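Local structure of tungsten-containing formylmethanofuran dehydrogenase 2 subunit C (Methanothermobacter wolfeii, 5T5I) at residues C[200-212]-C[238-251]. The protein is subunit C of a tungsten-containing formylmethanofuran dehydrogenase, the enzyme complex that probably handles the first, carbon dioxide-fixing step of methane formation. Numbering follows the deposited sequence.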
loop_
_atom_site.group_PDB
_atom_site.type_symbol
_atom_site.label_atom_id
_atom_site.label_comp_id
_atom_site.label_asym_id
_atom_site.label_seq_id
_atom_site.Cartn_x
_atom_site.Cartn_y
_atom_site.Cartn_z
ATOM N N ALA C 200 -13.482 -23.760 6.489
ATOM C CA ALA C 200 -14.349 -24.908 6.203
ATOM C C ALA C 200 -13.480 -26.080 5.737
ATOM O O ALA C 200 -12.576 -25.892 4.931
ATOM C CB ALA C 200 -15.377 -24.562 5.120
ATOM N N GLY C 201 -13.713 -27.250 6.310
ATOM C CA GLY C 201 -12.975 -28.443 5.935
ATOM C C GLY C 201 -11.528 -28.487 6.391
ATOM O O GLY C 201 -10.754 -29.294 5.867
ATOM N N GLY C 202 -11.157 -27.641 7.365
ATOM C CA GLY C 202 -9.804 -27.623 7.910
ATOM C C GLY C 202 -9.400 -29.009 8.374
ATOM O O GLY C 202 -10.160 -29.655 9.092
ATOM N N GLU C 203 -8.270 -29.513 7.867
ATOM C CA GLU C 203 -7.733 -30.840 8.193
ATOM C C GLU C 203 -8.691 -32.019 7.859
ATOM O O GLU C 203 -8.549 -33.102 8.420
ATOM C CB GLU C 203 -7.272 -30.872 9.661
ATOM C CG GLU C 203 -6.115 -29.923 9.919
ATOM C CD GLU C 203 -5.844 -29.741 11.394
ATOM O OE1 GLU C 203 -6.509 -28.887 12.020
ATOM O OE2 GLU C 203 -4.993 -30.488 11.931
ATOM N N MET C 204 -9.624 -31.841 6.906
ATOM C CA MET C 204 -10.515 -32.940 6.532
ATOM C C MET C 204 -9.724 -33.986 5.712
ATOM O O MET C 204 -8.804 -33.633 4.963
ATOM C CB MET C 204 -11.761 -32.434 5.750
ATOM C CG MET C 204 -11.480 -32.064 4.296
ATOM S SD MET C 204 -12.861 -31.323 3.361
ATOM C CE MET C 204 -14.186 -32.442 3.725
ATOM N N ALA C 205 -10.078 -35.264 5.893
ATOM C CA ALA C 205 -9.493 -36.397 5.157
ATOM C C ALA C 205 -10.480 -37.013 4.133
ATOM O O ALA C 205 -10.057 -37.703 3.211
ATOM C CB ALA C 205 -9.056 -37.462 6.157
ATOM N N GLY C 206 -11.768 -36.737 4.290
ATOM C CA GLY C 206 -12.828 -37.270 3.439
ATOM C C GLY C 206 -14.166 -36.641 3.773
ATOM O O GLY C 206 -14.243 -35.763 4.638
ATOM N N GLY C 207 -15.204 -37.086 3.085
ATOM C CA GLY C 207 -16.540 -36.531 3.233
ATOM C C GLY C 207 -16.741 -35.334 2.325
ATOM O O GLY C 207 -15.829 -34.941 1.576
ATOM N N THR C 208 -17.932 -34.737 2.395
ATOM C CA THR C 208 -18.303 -33.595 1.556
ATOM C C THR C 208 -18.914 -32.446 2.378
ATOM O O THR C 208 -19.764 -32.669 3.223
ATOM C CB THR C 208 -19.303 -34.027 0.457
ATOM O OG1 THR C 208 -18.817 -35.174 -0.218
ATOM C CG2 THR C 208 -19.560 -32.932 -0.556
ATOM N N ILE C 209 -18.506 -31.210 2.062
ATOM C CA ILE C 209 -19.044 -29.996 2.662
ATOM C C ILE C 209 -19.618 -29.146 1.506
ATOM O O ILE C 209 -18.901 -28.888 0.531
ATOM C CB ILE C 209 -17.972 -29.199 3.456
ATOM C CG1 ILE C 209 -17.381 -30.066 4.595
ATOM C CG2 ILE C 209 -18.595 -27.903 4.012
ATOM C CD1 ILE C 209 -16.157 -29.494 5.237
ATOM N N VAL C 210 -20.871 -28.693 1.627
ATOM C CA VAL C 210 -21.512 -27.824 0.621
ATOM C C VAL C 210 -21.853 -26.492 1.296
ATOM O O VAL C 210 -22.559 -26.489 2.305
ATOM C CB VAL C 210 -22.789 -28.432 -0.022
ATOM C CG1 VAL C 210 -23.400 -27.468 -1.055
ATOM C CG2 VAL C 210 -22.497 -29.790 -0.660
ATOM N N VAL C 211 -21.354 -25.375 0.741
ATOM C CA VAL C 211 -21.666 -24.021 1.232
ATOM C C VAL C 211 -22.446 -23.284 0.135
ATOM O O VAL C 211 -21.898 -23.029 -0.942
ATOM C CB VAL C 211 -20.401 -23.243 1.659
ATOM C CG1 VAL C 211 -20.776 -21.883 2.263
ATOM C CG2 VAL C 211 -19.558 -24.063 2.646
ATOM N N LYS C 212 -23.726 -22.964 0.394
ATOM C CA LYS C 212 -24.581 -22.249 -0.568
ATOM C C LYS C 212 -24.424 -20.725 -0.466
ATOM O O LYS C 212 -24.711 -20.016 -1.425
ATOM C CB LYS C 212 -26.051 -22.617 -0.401
ATOM C CG LYS C 212 -26.347 -24.099 -0.511
ATOM C CD LYS C 212 -27.862 -24.312 -0.535
ATOM C CE LYS C 212 -28.271 -25.743 -0.710
ATOM N NZ LYS C 212 -29.762 -25.908 -0.675
ATOM N N LEU C 238 -28.767 -30.448 -5.439
ATOM C CA LEU C 238 -28.418 -29.045 -5.191
ATOM C C LEU C 238 -28.298 -28.300 -6.539
ATOM O O LEU C 238 -27.287 -28.444 -7.233
ATOM C CB LEU C 238 -27.108 -28.985 -4.396
ATOM C CG LEU C 238 -27.113 -29.750 -3.055
ATOM C CD1 LEU C 238 -25.750 -30.356 -2.743
ATOM C CD2 LEU C 238 -27.553 -28.864 -1.923
ATOM N N PRO C 239 -29.341 -27.567 -6.970
ATOM C CA PRO C 239 -29.263 -26.878 -8.274
ATOM C C PRO C 239 -28.303 -25.690 -8.279
ATOM O O PRO C 239 -28.091 -25.059 -7.247
ATOM C CB PRO C 239 -30.701 -26.427 -8.515
ATOM C CG PRO C 239 -31.240 -26.204 -7.146
ATOM C CD PRO C 239 -30.617 -27.276 -6.289
ATOM N N GLY C 240 -27.748 -25.397 -9.447
ATOM C CA GLY C 240 -26.829 -24.282 -9.614
ATOM C C GLY C 240 -25.385 -24.696 -9.771
ATOM O O GLY C 240 -25.059 -25.879 -9.709
ATOM N N ALA C 241 -24.515 -23.700 -9.948
ATOM C CA ALA C 241 -23.087 -23.910 -10.143
ATOM C C ALA C 241 -22.313 -23.779 -8.835
ATOM O O ALA C 241 -22.588 -22.886 -8.026
ATOM C CB ALA C 241 -22.547 -22.934 -11.191
ATOM N N PHE C 242 -21.316 -24.661 -8.653
ATOM C CA PHE C 242 -20.443 -24.678 -7.476
ATOM C C PHE C 242 -18.972 -24.808 -7.861
ATOM O O PHE C 242 -18.637 -25.661 -8.687
ATOM C CB PHE C 242 -20.795 -25.874 -6.573
ATOM C CG PHE C 242 -22.172 -25.818 -5.959
ATOM C CD1 PHE C 242 -23.284 -26.268 -6.660
ATOM C CD2 PHE C 242 -22.365 -25.278 -4.692
ATOM C CE1 PHE C 242 -24.564 -26.195 -6.099
ATOM C CE2 PHE C 242 -23.643 -25.199 -4.136
ATOM C CZ PHE C 242 -24.732 -25.663 -4.838
ATOM N N TYR C 243 -18.093 -24.007 -7.219
ATOM C CA TYR C 243 -16.639 -24.169 -7.326
ATOM C C TYR C 243 -16.342 -25.428 -6.513
ATOM O O TYR C 243 -16.896 -25.577 -5.422
ATOM C CB TYR C 243 -15.879 -22.999 -6.698
ATOM C CG TYR C 243 -15.999 -21.705 -7.462
ATOM C CD1 TYR C 243 -15.541 -21.602 -8.772
ATOM C CD2 TYR C 243 -16.491 -20.557 -6.851
ATOM C CE1 TYR C 243 -15.630 -20.405 -9.477
ATOM C CE2 TYR C 243 -16.580 -19.352 -7.544
ATOM C CZ TYR C 243 -16.152 -19.280 -8.859
ATOM O OH TYR C 243 -16.215 -18.096 -9.548
ATOM N N LYS C 244 -15.541 -26.351 -7.064
ATOM C CA LYS C 244 -15.209 -27.630 -6.436
ATOM C C LYS C 244 -13.738 -27.626 -6.020
ATOM O O LYS C 244 -12.861 -27.276 -6.816
ATOM C CB LYS C 244 -15.486 -28.784 -7.418
ATOM C CG LYS C 244 -15.309 -30.168 -6.819
ATOM C CD LYS C 244 -15.561 -31.244 -7.867
ATOM C CE LYS C 244 -15.505 -32.639 -7.303
ATOM N NZ LYS C 244 -15.828 -33.659 -8.340
ATOM N N PHE C 245 -13.481 -28.032 -4.782
ATOM C CA PHE C 245 -12.133 -28.096 -4.202
ATOM C C PHE C 245 -11.900 -29.444 -3.549
ATOM O O PHE C 245 -12.825 -29.981 -2.938
ATOM C CB PHE C 245 -11.976 -27.014 -3.121
ATOM C CG PHE C 245 -12.113 -25.598 -3.611
ATOM C CD1 PHE C 245 -11.001 -24.883 -4.040
ATOM C CD2 PHE C 245 -13.343 -24.950 -3.574
ATOM C CE1 PHE C 245 -11.120 -23.551 -4.444
ATOM C CE2 PHE C 245 -13.468 -23.631 -4.003
ATOM C CZ PHE C 245 -12.357 -22.940 -4.438
ATOM N N GLU C 246 -10.667 -29.966 -3.630
ATOM C CA GLU C 246 -10.265 -31.217 -2.983
ATOM C C GLU C 246 -9.185 -30.948 -1.938
ATOM O O GLU C 246 -8.232 -30.201 -2.190
ATOM C CB GLU C 246 -9.754 -32.234 -4.010
ATOM C CG GLU C 246 -9.545 -33.628 -3.427
ATOM C CD GLU C 246 -8.825 -34.569 -4.369
ATOM O OE1 GLU C 246 -7.722 -34.207 -4.842
ATOM O OE2 GLU C 246 -9.356 -35.676 -4.617
ATOM N N GLY C 247 -9.328 -31.574 -0.777
ATOM C CA GLY C 247 -8.347 -31.396 0.289
ATOM C C GLY C 247 -8.729 -32.099 1.570
ATOM O O GLY C 247 -9.553 -33.019 1.535
ATOM N N ASP C 248 -8.191 -31.696 2.727
ATOM C CA ASP C 248 -7.179 -30.660 2.942
ATOM C C ASP C 248 -5.826 -31.340 2.752
ATOM O O ASP C 248 -5.481 -32.241 3.530
ATOM C CB ASP C 248 -7.338 -30.116 4.372
ATOM C CG ASP C 248 -6.412 -28.991 4.794
ATOM O OD1 ASP C 248 -5.404 -28.752 4.097
ATOM O OD2 ASP C 248 -6.670 -28.384 5.851
ATOM N N HIS C 249 -5.029 -30.907 1.763
ATOM C CA HIS C 249 -3.757 -31.571 1.490
ATOM C C HIS C 249 -2.641 -31.318 2.542
ATOM O O HIS C 249 -1.535 -31.807 2.350
ATOM C CB HIS C 249 -3.264 -31.300 0.079
ATOM C CG HIS C 249 -4.205 -31.720 -1.006
ATOM N ND1 HIS C 249 -4.618 -30.772 -1.900
ATOM C CD2 HIS C 249 -4.834 -32.888 -1.306
ATOM C CE1 HIS C 249 -5.440 -31.373 -2.729
ATOM N NE2 HIS C 249 -5.615 -32.628 -2.419
ATOM N N ALA C 250 -2.951 -30.679 3.694
ATOM C CA ALA C 250 -2.061 -30.670 4.852
ATOM C C ALA C 250 -2.102 -32.090 5.460
ATOM O O ALA C 250 -1.209 -32.439 6.212
ATOM C CB ALA C 250 -2.537 -29.677 5.901
ATOM N N ILE C 251 -3.176 -32.873 5.175
ATOM C CA ILE C 251 -3.384 -34.251 5.652
ATOM C C ILE C 251 -2.932 -35.224 4.553
ATOM O O ILE C 251 -3.258 -35.025 3.379
ATOM C CB ILE C 251 -4.878 -34.476 6.018
ATOM C CG1 ILE C 251 -5.316 -33.552 7.184
ATOM C CG2 ILE C 251 -5.187 -35.961 6.345
ATOM C CD1 ILE C 251 -4.782 -33.946 8.610
#
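Asp248 meets Glu203 through one carboxylate oxygen: OD2 accepts the backbone N-H of Glu203 at 2.8 Å, on its anti side and 20° out of the carboxylate plane. The group is placed there by CG lying opposite the backbone N (chi1 -178°). Its other oxygen, OD1, takes the N of Ala250 at 3.1 Å from above that plane, closing an Asx turn, while the backbone N of Asp248, which follows a cis peptide bond, donates to the O of Met204 at 3.0 Å. The type II turn 201–204 and the type I turn 248–251 are thus clasped together. Ile251 packs here too, its CG1 3.5 Å from the O of Glu203 and its CG2 against the CB of Ala205; CG of Met204 is 3.5 Å from the O of Gly247. The carboxylate of Glu203 is engaged by a chain of another protein, in a salt bridge with a basic side chain and a hydrogen bond with an aromatic one.

At the other end carbon atoms meet. Val210 and Leu238 reach tip to tip, CG2 to CD1 at 3.9 Å, and Val210 crosses Phe242 at about a right angle, its CG1 3.8 Å from CE2. Lys212 crosses Leu238, its aliphatic CE tight against CD2 at 3.4 Å.

Replacing Asp248 with an alanine would probably leave the N-H groups of Glu203 and Ala250 without their acceptor and the two turns less firmly joined. Buried polar turns and carbon packing thus tie both ends of strand 241–247 to the coil carrying strand 208–211, with strand 256–261 lying between the two.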